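Long-range contacts in kinectin 1 (Kinesin receptor) (Legionella pneumophila, PDB 4MU6), which is a Legionella effector (LegC3) of unsettled function, seen here as its elongated, mainly helical N-terminal domain, probably joined to a membrane-spanning part in the full-length protein: residues A[117-122]-A[164-169]; A[99-104]-A[185-190]; A[12-17]-A[257-262]; A[17-22]-A[264-269]. All blocks are in the same frame, centred on the assembly; numbering follows the deposited sequence.

The four contacts fall into two pairs at opposite ends of an elongated helical chain whose radius of gyration is 44 Å. Contacts 1 and 2 both use helix 158-217, which meets helix 108-127 in contact 1 and helix 43-105 in contact 2; their centres are 29 Å apart and their nearest atoms about 15 Å. Contacts 3 and 4 join helix 10-22 to helix 227-273, share His17 and have centres only 9 Å apart; Ile18 CD1 of contact 4 lies 3.4 Å from Leu262 CB of contact 3. The centres of contacts 1 and 4 are 115 Å apart, so the two pairs belong to separate helix packings on opposite sides of the chain's centre.

Contact 1: residues A[117-122]-A[164-169]; sequences TELRLL and RSINER
Segments 117-122 and 164-169 are both helical and run nearly antiparallel, their axes 9.7 Å apart at closest approach and their directions 157° apart. The backbones come nearest where Leu119 CA lies 6.1 Å from Arg169 CA. Leu122 points its CB toward the partner helix and carries much of the packing: its CD1 lies 3.6 Å from Arg169 CG and also reaches Ser165, while its CB rests 3.8 Å from Ile166 CG1. Leu119 sets out along the flank, but with CG anti to the backbone N (chi1 175°) its tip turns inward, and CD1 meets Ile166 CG2 at 3.9 Å, the two side chains crossing at about a right angle. This is an antiparallel helix pair near one end of the elongated coiled-coil domain, joining helix 108-127 to helix 158-217. The apolar strip continues beyond the segments, where Leu119 also touches Ile173 and Ile166 touches Leu126. Along one border the guanidinium of Arg169 lies flat over the stem of Glu118, whose CB sits above the centre of the plane, 3.5 Å from Arg169 CZ. The Glu118 chain bends at chi2, which brings its carboxylate into a stack with the guanidinium, the planes 19° apart. Glu118 OE1 is nevertheless 4.3 Å from Arg169 NH2 and well out of the guanidinium plane, so the attraction is one of charge alone, with no N-H aimed at the oxygen. The directed bond of this arginine goes instead from NH1 to Gln115 OE1, about one turn before Glu118 on helix 108-127, and would tend to fix the rotation of the group.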
# COMPACT_ATOMS: atom_id res chain seq x y z
N THR A 117 -59.19 -18.88 -23.47
CA THR A 117 -60.63 -18.96 -23.34
C THR A 117 -61.31 -18.16 -24.44
O THR A 117 -62.21 -18.66 -25.12
CB THR A 117 -61.06 -18.43 -21.97
OG1 THR A 117 -60.64 -19.37 -20.97
CG2 THR A 117 -62.56 -18.23 -21.91
N GLU A 118 -60.87 -16.92 -24.63
CA GLU A 118 -61.39 -16.12 -25.73
C GLU A 118 -61.07 -16.77 -27.08
O GLU A 118 -61.88 -16.72 -28.01
CB GLU A 118 -60.83 -14.69 -25.68
CG GLU A 118 -61.17 -13.92 -24.41
CD GLU A 118 -62.59 -13.36 -24.40
OE1 GLU A 118 -63.43 -13.80 -25.22
OE2 GLU A 118 -62.86 -12.46 -23.57
N LEU A 119 -59.89 -17.38 -27.19
CA LEU A 119 -59.50 -18.01 -28.45
C LEU A 119 -60.42 -19.21 -28.74
O LEU A 119 -60.79 -19.46 -29.89
CB LEU A 119 -58.04 -18.45 -28.40
CG LEU A 119 -57.51 -19.24 -29.59
CD1 LEU A 119 -57.77 -18.52 -30.91
CD2 LEU A 119 -56.02 -19.51 -29.39
N ARG A 120 -60.79 -19.92 -27.68
CA ARG A 120 -61.65 -21.10 -27.80
C ARG A 120 -63.06 -20.73 -28.26
O ARG A 120 -63.65 -21.41 -29.10
CB ARG A 120 -61.71 -21.85 -26.47
CG ARG A 120 -61.07 -23.23 -26.52
CD ARG A 120 -61.17 -23.95 -25.18
NE ARG A 120 -60.27 -23.41 -24.17
CZ ARG A 120 -60.65 -22.73 -23.09
NH1 ARG A 120 -61.94 -22.51 -22.86
NH2 ARG A 120 -59.74 -22.28 -22.24
N LEU A 121 -63.59 -19.66 -27.70
CA LEU A 121 -64.87 -19.12 -28.14
C LEU A 121 -64.82 -18.68 -29.61
O LEU A 121 -65.77 -18.91 -30.36
CB LEU A 121 -65.27 -17.96 -27.23
CG LEU A 121 -66.60 -17.25 -27.50
CD1 LEU A 121 -67.78 -18.18 -27.26
CD2 LEU A 121 -66.68 -16.00 -26.64
N LEU A 122 -63.72 -18.07 -30.04
CA LEU A 122 -63.58 -17.67 -31.44
C LEU A 122 -63.61 -18.88 -32.38
O LEU A 122 -64.21 -18.81 -33.46
CB LEU A 122 -62.31 -16.87 -31.68
CG LEU A 122 -62.24 -15.46 -31.07
CD1 LEU A 122 -60.85 -14.93 -31.28
CD2 LEU A 122 -63.28 -14.53 -31.70
N ARG A 164 -59.14 -12.92 -38.30
CA ARG A 164 -58.21 -11.89 -37.86
C ARG A 164 -58.18 -11.83 -36.34
O ARG A 164 -57.11 -11.65 -35.75
CB ARG A 164 -58.58 -10.52 -38.45
CG ARG A 164 -58.11 -10.32 -39.89
CD ARG A 164 -58.32 -8.88 -40.37
NE ARG A 164 -59.73 -8.53 -40.43
CZ ARG A 164 -60.48 -8.57 -41.53
NH1 ARG A 164 -59.95 -8.96 -42.69
NH2 ARG A 164 -61.76 -8.23 -41.47
N SER A 165 -59.34 -12.01 -35.71
CA SER A 165 -59.42 -12.07 -34.26
C SER A 165 -58.63 -13.25 -33.73
O SER A 165 -57.86 -13.11 -32.77
CB SER A 165 -60.87 -12.16 -33.80
OG SER A 165 -61.51 -10.91 -33.99
N ILE A 166 -58.82 -14.41 -34.36
CA ILE A 166 -58.04 -15.59 -34.02
C ILE A 166 -56.52 -15.33 -34.13
O ILE A 166 -55.75 -15.66 -33.22
CB ILE A 166 -58.41 -16.78 -34.92
CG1 ILE A 166 -59.82 -17.27 -34.57
CG2 ILE A 166 -57.40 -17.90 -34.75
CD1 ILE A 166 -60.41 -18.26 -35.56
N ASN A 167 -56.11 -14.72 -35.24
CA ASN A 167 -54.70 -14.43 -35.45
C ASN A 167 -54.15 -13.52 -34.36
O ASN A 167 -53.06 -13.76 -33.85
CB ASN A 167 -54.43 -13.84 -36.84
CG ASN A 167 -52.94 -13.69 -37.12
OD1 ASN A 167 -52.22 -14.69 -37.26
ND2 ASN A 167 -52.47 -12.44 -37.19
N GLU A 168 -54.92 -12.50 -33.98
CA GLU A 168 -54.50 -11.61 -32.91
C GLU A 168 -54.38 -12.33 -31.56
O GLU A 168 -53.43 -12.09 -30.82
CB GLU A 168 -55.41 -10.38 -32.79
CG GLU A 168 -54.91 -9.38 -31.73
CD GLU A 168 -55.70 -8.07 -31.67
OE1 GLU A 168 -56.82 -8.01 -32.24
OE2 GLU A 168 -55.19 -7.10 -31.06
N ARG A 169 -55.33 -13.22 -31.25
CA ARG A 169 -55.28 -13.96 -30.00
C ARG A 169 -54.01 -14.81 -29.92
O ARG A 169 -53.35 -14.86 -28.88
CB ARG A 169 -56.50 -14.87 -29.82
CG ARG A 169 -57.81 -14.14 -29.59
CD ARG A 169 -57.81 -13.38 -28.28
NE ARG A 169 -59.03 -12.60 -28.12
CZ ARG A 169 -59.31 -11.89 -27.03
NH1 ARG A 169 -58.46 -11.88 -26.04
NH2 ARG A 169 -60.45 -11.20 -26.94

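Contact 2: residues A[99-104]-A[185-190]; sequences EVLTRE and IKLNEI
Leu101 reaches from helix 43-105 into the side of helix 158-217 and meets three residues of segment 185-190. Leu101 CB already touches the partner, 3.8 Å from Leu187 CD2. With CG anti to the carbonyl carbon (chi1 -68°), the branch is carried across the gap, and its two methyls part company. Leu101 CD1 packs 3.6 Å from Lys186 CB, 3.8 Å from Leu187 CD2 and 4.0 Å from Ile190 CD1, whereas Leu101 CD2 touches the lysine chain further out, at Lys186 CD (3.9 Å), the two side chains crossing at about a right angle. The Lys186 chain is extended beyond CG and leads its ammonium away from the contact. Leu187 slides past Leu101 in the opposite direction, and its CD2 stands 3.9 Å from Thr102 OG1, a hydroxyl bonded to the carbonyl of Lys98. Segments 99-104 and 185-190, 148° between their directions and 10.2 Å between their axes, form an antiparallel helix pair within the coiled-coil N-terminal domain; Leu187 on Leu105 and Ile190 on Leu97 extend the seam. No hydrogen bond spans the segments, where cohesion rests on methyl packing; a polar tie between the same helices, Glu104 OE1 to Asn183 ND2, lies at the margin.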
# COMPACT_ATOMS: atom_id res chain seq x y z
N GLU A 99 -39.08 -6.99 -8.22
CA GLU A 99 -40.49 -6.85 -7.88
C GLU A 99 -41.40 -6.73 -9.11
O GLU A 99 -42.40 -7.40 -9.19
CB GLU A 99 -40.71 -5.66 -6.95
CG GLU A 99 -40.19 -5.87 -5.55
CD GLU A 99 -40.17 -4.59 -4.73
OE1 GLU A 99 -40.65 -3.55 -5.24
OE2 GLU A 99 -39.69 -4.62 -3.57
N VAL A 100 -41.06 -5.86 -10.06
CA VAL A 100 -41.93 -5.72 -11.24
C VAL A 100 -41.93 -6.99 -12.09
O VAL A 100 -43.00 -7.44 -12.51
CB VAL A 100 -41.63 -4.46 -12.11
CG1 VAL A 100 -41.85 -3.20 -11.30
CG2 VAL A 100 -40.23 -4.50 -12.68
N LEU A 101 -40.76 -7.58 -12.32
CA LEU A 101 -40.67 -8.79 -13.13
C LEU A 101 -41.49 -9.91 -12.52
O LEU A 101 -42.14 -10.69 -13.22
CB LEU A 101 -39.23 -9.25 -13.28
CG LEU A 101 -38.29 -8.36 -14.10
CD1 LEU A 101 -36.88 -8.85 -13.89
CD2 LEU A 101 -38.65 -8.38 -15.59
N THR A 102 -41.47 -9.98 -11.19
CA THR A 102 -42.12 -11.07 -10.48
C THR A 102 -43.61 -10.82 -10.43
O THR A 102 -44.40 -11.74 -10.52
CB THR A 102 -41.56 -11.20 -9.07
OG1 THR A 102 -40.15 -11.47 -9.15
CG2 THR A 102 -42.25 -12.32 -8.30
N ARG A 103 -44.00 -9.55 -10.30
CA ARG A 103 -45.40 -9.21 -10.31
C ARG A 103 -45.98 -9.57 -11.68
O ARG A 103 -47.06 -10.15 -11.76
CB ARG A 103 -45.59 -7.72 -9.99
CG ARG A 103 -47.02 -7.22 -10.08
CD ARG A 103 -47.10 -5.75 -9.68
NE ARG A 103 -46.59 -5.55 -8.32
CZ ARG A 103 -45.56 -4.77 -8.01
NH1 ARG A 103 -44.92 -4.08 -8.96
NH2 ARG A 103 -45.18 -4.67 -6.75
N GLU A 104 -45.24 -9.29 -12.75
CA GLU A 104 -45.73 -9.66 -14.08
C GLU A 104 -45.81 -11.18 -14.28
O GLU A 104 -46.83 -11.70 -14.76
CB GLU A 104 -44.86 -9.03 -15.17
CG GLU A 104 -45.33 -9.36 -16.58
CD GLU A 104 -44.72 -8.45 -17.62
OE1 GLU A 104 -43.55 -8.03 -17.44
OE2 GLU A 104 -45.42 -8.13 -18.61
N ILE A 185 -35.24 -14.98 -17.52
CA ILE A 185 -33.83 -14.69 -17.80
C ILE A 185 -33.37 -13.46 -17.00
O ILE A 185 -32.29 -13.47 -16.41
CB ILE A 185 -33.58 -14.52 -19.31
CG1 ILE A 185 -33.73 -15.88 -20.01
CG2 ILE A 185 -32.20 -13.91 -19.60
CD1 ILE A 185 -33.88 -15.80 -21.52
N LYS A 186 -34.20 -12.43 -16.96
CA LYS A 186 -33.83 -11.19 -16.27
C LYS A 186 -33.78 -11.42 -14.77
O LYS A 186 -33.08 -10.71 -14.05
CB LYS A 186 -34.85 -10.08 -16.58
CG LYS A 186 -34.60 -9.31 -17.87
CD LYS A 186 -35.86 -8.62 -18.33
CE LYS A 186 -35.64 -7.79 -19.59
NZ LYS A 186 -36.94 -7.40 -20.21
N LEU A 187 -34.55 -12.39 -14.29
CA LEU A 187 -34.53 -12.70 -12.89
C LEU A 187 -33.24 -13.43 -12.57
O LEU A 187 -32.64 -13.19 -11.53
CB LEU A 187 -35.76 -13.51 -12.48
CG LEU A 187 -37.05 -12.70 -12.33
CD1 LEU A 187 -38.18 -13.63 -11.92
CD2 LEU A 187 -36.89 -11.58 -11.31
N ASN A 188 -32.80 -14.29 -13.48
CA ASN A 188 -31.53 -14.98 -13.33
C ASN A 188 -30.32 -14.04 -13.35
O ASN A 188 -29.40 -14.20 -12.54
CB ASN A 188 -31.36 -16.05 -14.39
CG ASN A 188 -32.27 -17.24 -14.17
OD1 ASN A 188 -32.65 -17.56 -13.04
ND2 ASN A 188 -32.62 -17.91 -15.26
N GLU A 189 -30.32 -13.07 -14.27
CA GLU A 189 -29.21 -12.13 -14.36
C GLU A 189 -29.16 -11.22 -13.13
O GLU A 189 -28.09 -10.75 -12.76
CB GLU A 189 -29.31 -11.27 -15.63
CG GLU A 189 -28.96 -12.03 -16.90
CD GLU A 189 -29.48 -11.33 -18.14
OE1 GLU A 189 -30.32 -10.41 -18.00
OE2 GLU A 189 -29.04 -11.69 -19.26
N ILE A 190 -30.32 -11.00 -12.50
CA ILE A 190 -30.38 -10.28 -11.23
C ILE A 190 -29.69 -11.07 -10.14
O ILE A 190 -28.95 -10.51 -9.34
CB ILE A 190 -31.83 -9.97 -10.80
CG1 ILE A 190 -32.38 -8.79 -11.58
CG2 ILE A 190 -31.90 -9.65 -9.30
CD1 ILE A 190 -33.85 -8.54 -11.35

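Contact 3: residues A[12-17]-A[257-262]; sequences ELVTEH and QINYPL
Apolar packing centres on Val14, whose CB points toward segment 257-262 and whose two methyls divide the work. Val14 CG1, anti to the backbone N (chi1 -180°), lies 4.0 Å from Leu262 CD1 and 4.1 Å from Asn259 CA; Val14 CG2 meets Ile258 CD1 at 4.0 Å. Ile258 presents that methyl from an unusual rotamer, its CG1 held between the backbone N and the carbonyl carbon (chi1 65°). The pair is a helix-helix packing within the helical N-terminal domain, the segments' directions 48° apart and their axes 9.9 Å apart, by which helix 10-22 lies against helix 227-273 where the latter is kinked at Pro261: a proline nitrogen has no hydrogen to bond to the turn before. Polar atoms take part only by touching. Thr15 OG1 stands 3.7 Å from Leu262 CD1, the two side chains crossing at about a right angle, while the hydroxyl is hydrogen-bonded to the carbonyl of Glu11 in its own helix. The amide of Asn259 borders Val14 through ND2, 4.1 Å from Val14 CG1. Its OD1 accepts the backbone N-H of Ile42, a bond that ties helix 227-273 to the residues leading into helix 43-105, and its side chain also rests on Pro41 and Ile45.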
# COMPACT_ATOMS: atom_id res chain seq x y z
N GLU A 12 30.96 16.96 10.62
CA GLU A 12 30.54 17.37 11.95
C GLU A 12 30.16 16.17 12.83
O GLU A 12 30.36 16.19 14.04
CB GLU A 12 29.37 18.34 11.82
CG GLU A 12 28.99 19.06 13.07
CD GLU A 12 27.84 20.01 12.83
OE1 GLU A 12 27.65 20.42 11.66
OE2 GLU A 12 27.11 20.34 13.79
N LEU A 13 29.61 15.12 12.22
CA LEU A 13 29.25 13.93 12.99
C LEU A 13 30.49 13.20 13.50
O LEU A 13 30.59 12.86 14.68
CB LEU A 13 28.38 12.98 12.16
CG LEU A 13 27.97 11.67 12.86
CD1 LEU A 13 27.17 11.97 14.10
CD2 LEU A 13 27.17 10.79 11.93
N VAL A 14 31.44 12.97 12.60
CA VAL A 14 32.67 12.28 12.97
C VAL A 14 33.41 13.07 14.05
O VAL A 14 33.92 12.49 15.02
CB VAL A 14 33.56 12.03 11.74
CG1 VAL A 14 34.84 11.31 12.12
CG2 VAL A 14 32.78 11.22 10.69
N THR A 15 33.43 14.39 13.90
CA THR A 15 34.11 15.25 14.85
C THR A 15 33.51 15.13 16.24
O THR A 15 34.23 15.03 17.24
CB THR A 15 34.05 16.73 14.41
OG1 THR A 15 34.74 16.89 13.17
CG2 THR A 15 34.69 17.62 15.45
N GLU A 16 32.18 15.14 16.29
CA GLU A 16 31.47 15.02 17.55
C GLU A 16 31.86 13.71 18.22
O GLU A 16 32.11 13.66 19.42
CB GLU A 16 29.97 15.08 17.33
CG GLU A 16 29.15 15.10 18.62
CD GLU A 16 27.66 14.83 18.39
OE1 GLU A 16 26.83 15.56 18.95
OE2 GLU A 16 27.33 13.87 17.65
N HIS A 17 31.93 12.64 17.43
CA HIS A 17 32.30 11.34 17.97
C HIS A 17 33.79 11.23 18.34
O HIS A 17 34.15 10.50 19.26
CB HIS A 17 31.88 10.22 17.02
CG HIS A 17 30.41 9.97 17.01
ND1 HIS A 17 29.84 8.87 17.60
CD2 HIS A 17 29.38 10.70 16.51
CE1 HIS A 17 28.53 8.91 17.45
NE2 HIS A 17 28.22 10.02 16.79
N GLN A 257 36.41 7.43 5.42
CA GLN A 257 37.49 8.11 4.70
C GLN A 257 38.13 9.24 5.48
O GLN A 257 39.34 9.47 5.37
CB GLN A 257 36.97 8.65 3.37
CG GLN A 257 36.72 7.60 2.32
CD GLN A 257 38.00 6.97 1.82
OE1 GLN A 257 38.45 5.95 2.35
NE2 GLN A 257 38.60 7.57 0.79
N ILE A 258 37.33 9.95 6.27
CA ILE A 258 37.80 11.17 6.92
C ILE A 258 38.12 10.99 8.40
O ILE A 258 38.58 11.93 9.05
CB ILE A 258 36.77 12.29 6.79
CG1 ILE A 258 35.49 11.92 7.55
CG2 ILE A 258 36.47 12.58 5.31
CD1 ILE A 258 34.49 13.06 7.64
N ASN A 259 37.87 9.80 8.94
CA ASN A 259 38.06 9.51 10.36
C ASN A 259 39.49 9.79 10.83
O ASN A 259 39.71 10.60 11.74
CB ASN A 259 37.71 8.04 10.63
CG ASN A 259 37.75 7.67 12.11
OD1 ASN A 259 38.82 7.40 12.65
ND2 ASN A 259 36.58 7.60 12.75
N TYR A 260 40.46 9.13 10.21
CA TYR A 260 41.84 9.24 10.65
C TYR A 260 42.42 10.66 10.64
O TYR A 260 42.99 11.10 11.64
CB TYR A 260 42.76 8.26 9.90
CG TYR A 260 44.19 8.37 10.37
CD1 TYR A 260 44.61 7.74 11.53
CD2 TYR A 260 45.13 9.13 9.65
CE1 TYR A 260 45.91 7.85 11.97
CE2 TYR A 260 46.44 9.25 10.09
CZ TYR A 260 46.82 8.61 11.26
OH TYR A 260 48.11 8.70 11.71
N PRO A 261 42.28 11.40 9.52
CA PRO A 261 42.89 12.74 9.55
C PRO A 261 42.24 13.65 10.60
O PRO A 261 42.93 14.47 11.21
CB PRO A 261 42.64 13.29 8.14
CG PRO A 261 42.36 12.08 7.27
CD PRO A 261 41.74 11.06 8.19
N LEU A 262 40.94 13.49 10.82
CA LEU A 262 40.24 14.32 11.80
C LEU A 262 40.72 13.97 13.20
O LEU A 262 40.92 14.85 14.05
CB LEU A 262 38.72 14.12 11.71
CG LEU A 262 37.95 14.88 10.63
CD1 LEU A 262 36.44 14.68 10.80
CD2 LEU A 262 38.29 16.37 10.68

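Contact 4: residues A[17-22]-A[264-269]; sequences HIKQFL and LEELQK
Ile18 and Leu22, one turn apart on helix 10-22, make the apolar part of the contact, both reaching the stem of Glu266: Ile18 CG2 lies 3.5 Å from Glu266 CB, and Leu22 CD1 meets the same CB at 3.6 Å. Leu22 CD1 also touches the backbone of segment 264-269, at the carbonyl oxygen of Glu266. Leu22 CD2 stands 4.1 Å from Leu267 CD1, the two leucines crossing at about a right angle. Leu267 in turn is packed against Leu32 and Ile36 of helix 29-38 and Ile290 of helix 280-294, so this side of the contact belongs to a multi-helix bundle. The two segments run roughly parallel, their directions 37° apart and their axes 10.1 Å apart.

The charged contacts lie at the edge. The bend of Glu266 at chi2 (-62°) turns the carboxylate along the border of the contact toward Lys269, one turn on, which reaches out to it in a salt bridge: Lys269 NZ is 2.8 Å from Glu266 OE2, on the syn side and 17° out of the carboxylate plane, with a weak second bond to OE1. Lys19 extends past the same carboxylate, its CG 4.0 Å from Glu266 OE1, but its ammonium makes no salt bridge there, since Lys19 NZ and Glu266 OE2 are 5.1 Å apart. Lys19 NZ lies 4.5 Å from Lys269 NZ. The carboxylate lies beside both ammoniums, bonded to that of Lys269 alone, and would probably offset part of their repulsion, so Glu266 acts twice, its stem as packing surface for Ile18 and Leu22 and its head as local counter-charge.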
# COMPACT_ATOMS: atom_id res chain seq x y z
N HIS A 17 31.93 12.64 17.43
CA HIS A 17 32.30 11.34 17.97
C HIS A 17 33.79 11.23 18.34
O HIS A 17 34.15 10.50 19.26
CB HIS A 17 31.88 10.22 17.02
CG HIS A 17 30.41 9.97 17.01
ND1 HIS A 17 29.84 8.87 17.60
CD2 HIS A 17 29.38 10.70 16.51
CE1 HIS A 17 28.53 8.91 17.45
NE2 HIS A 17 28.22 10.02 16.79
N ILE A 18 34.65 11.93 17.62
CA ILE A 18 36.05 12.00 18.00
C ILE A 18 36.21 12.75 19.32
O ILE A 18 36.92 12.30 20.21
CB ILE A 18 36.90 12.70 16.94
CG1 ILE A 18 37.02 11.80 15.72
CG2 ILE A 18 38.30 13.05 17.49
CD1 ILE A 18 37.51 12.55 14.51
N LYS A 19 35.54 13.89 19.42
CA LYS A 19 35.61 14.69 20.64
C LYS A 19 35.12 13.89 21.86
O LYS A 19 35.74 13.94 22.93
CB LYS A 19 34.81 15.98 20.48
CG LYS A 19 35.48 17.04 19.61
CD LYS A 19 34.64 18.30 19.58
CE LYS A 19 35.35 19.42 18.85
NZ LYS A 19 34.95 20.75 19.40
N GLN A 20 34.03 13.14 21.68
CA GLN A 20 33.48 12.35 22.77
C GLN A 20 34.49 11.29 23.23
O GLN A 20 34.66 11.05 24.43
CB GLN A 20 32.16 11.70 22.36
CG GLN A 20 31.58 10.76 23.40
CD GLN A 20 31.38 11.45 24.73
OE1 GLN A 20 31.05 12.64 24.79
NE2 GLN A 20 31.58 10.71 25.81
N PHE A 21 35.18 10.69 22.27
CA PHE A 21 36.20 9.70 22.56
C PHE A 21 37.37 10.34 23.30
O PHE A 21 37.86 9.79 24.29
CB PHE A 21 36.67 9.09 21.24
CG PHE A 21 37.77 8.07 21.37
CD1 PHE A 21 39.11 8.45 21.34
CD2 PHE A 21 37.46 6.72 21.49
CE1 PHE A 21 40.12 7.50 21.44
CE2 PHE A 21 38.47 5.78 21.59
CZ PHE A 21 39.79 6.17 21.57
N LEU A 22 37.82 11.50 22.83
CA LEU A 22 38.95 12.19 23.45
C LEU A 22 38.57 12.88 24.77
O LEU A 22 39.43 13.46 25.44
CB LEU A 22 39.60 13.17 22.47
CG LEU A 22 40.33 12.49 21.30
CD1 LEU A 22 40.76 13.48 20.21
CD2 LEU A 22 41.53 11.69 21.80
N LEU A 264 43.62 12.81 14.10
CA LEU A 264 44.97 13.32 14.27
C LEU A 264 44.93 14.80 14.67
O LEU A 264 45.61 15.22 15.61
CB LEU A 264 45.79 13.09 13.00
CG LEU A 264 47.22 12.59 13.23
CD1 LEU A 264 47.22 11.24 13.94
CD2 LEU A 264 48.01 12.54 11.92
N GLU A 265 44.09 15.58 13.99
CA GLU A 265 43.87 17.00 14.32
C GLU A 265 43.38 17.19 15.75
O GLU A 265 43.88 18.04 16.50
CB GLU A 265 42.84 17.63 13.37
CG GLU A 265 43.32 17.85 11.95
CD GLU A 265 44.26 19.05 11.82
OE1 GLU A 265 44.26 19.90 12.74
OE2 GLU A 265 44.99 19.13 10.81
N GLU A 266 42.38 16.40 16.13
CA GLU A 266 41.79 16.58 17.45
C GLU A 266 42.71 16.07 18.54
O GLU A 266 42.63 16.52 19.67
CB GLU A 266 40.44 15.88 17.54
CG GLU A 266 39.33 16.61 16.80
CD GLU A 266 39.09 17.99 17.38
OE1 GLU A 266 39.23 18.14 18.61
OE2 GLU A 266 38.76 18.92 16.61
N LEU A 267 43.58 15.13 18.20
CA LEU A 267 44.43 14.50 19.19
C LEU A 267 45.50 15.51 19.59
O LEU A 267 45.87 15.60 20.76
CB LEU A 267 45.10 13.27 18.60
CG LEU A 267 46.15 12.62 19.50
CD1 LEU A 267 45.48 12.11 20.78
CD2 LEU A 267 46.86 11.49 18.78
N GLN A 268 45.96 16.26 18.60
CA GLN A 268 46.92 17.33 18.81
C GLN A 268 46.35 18.30 19.84
O GLN A 268 47.02 18.65 20.82
CB GLN A 268 47.26 18.02 17.48
CG GLN A 268 48.40 19.02 17.54
CD GLN A 268 49.78 18.36 17.59
OE1 GLN A 268 50.22 17.90 18.65
NE2 GLN A 268 50.47 18.33 16.45
N LYS A 269 45.09 18.70 19.64
CA LYS A 269 44.42 19.60 20.58
C LYS A 269 44.35 19.01 21.98
O LYS A 269 44.69 19.66 22.95
CB LYS A 269 43.01 19.96 20.10
CG LYS A 269 43.01 20.76 18.81
CD LYS A 269 41.68 20.66 18.07
CE LYS A 269 40.58 21.48 18.74
NZ LYS A 269 39.25 21.33 18.05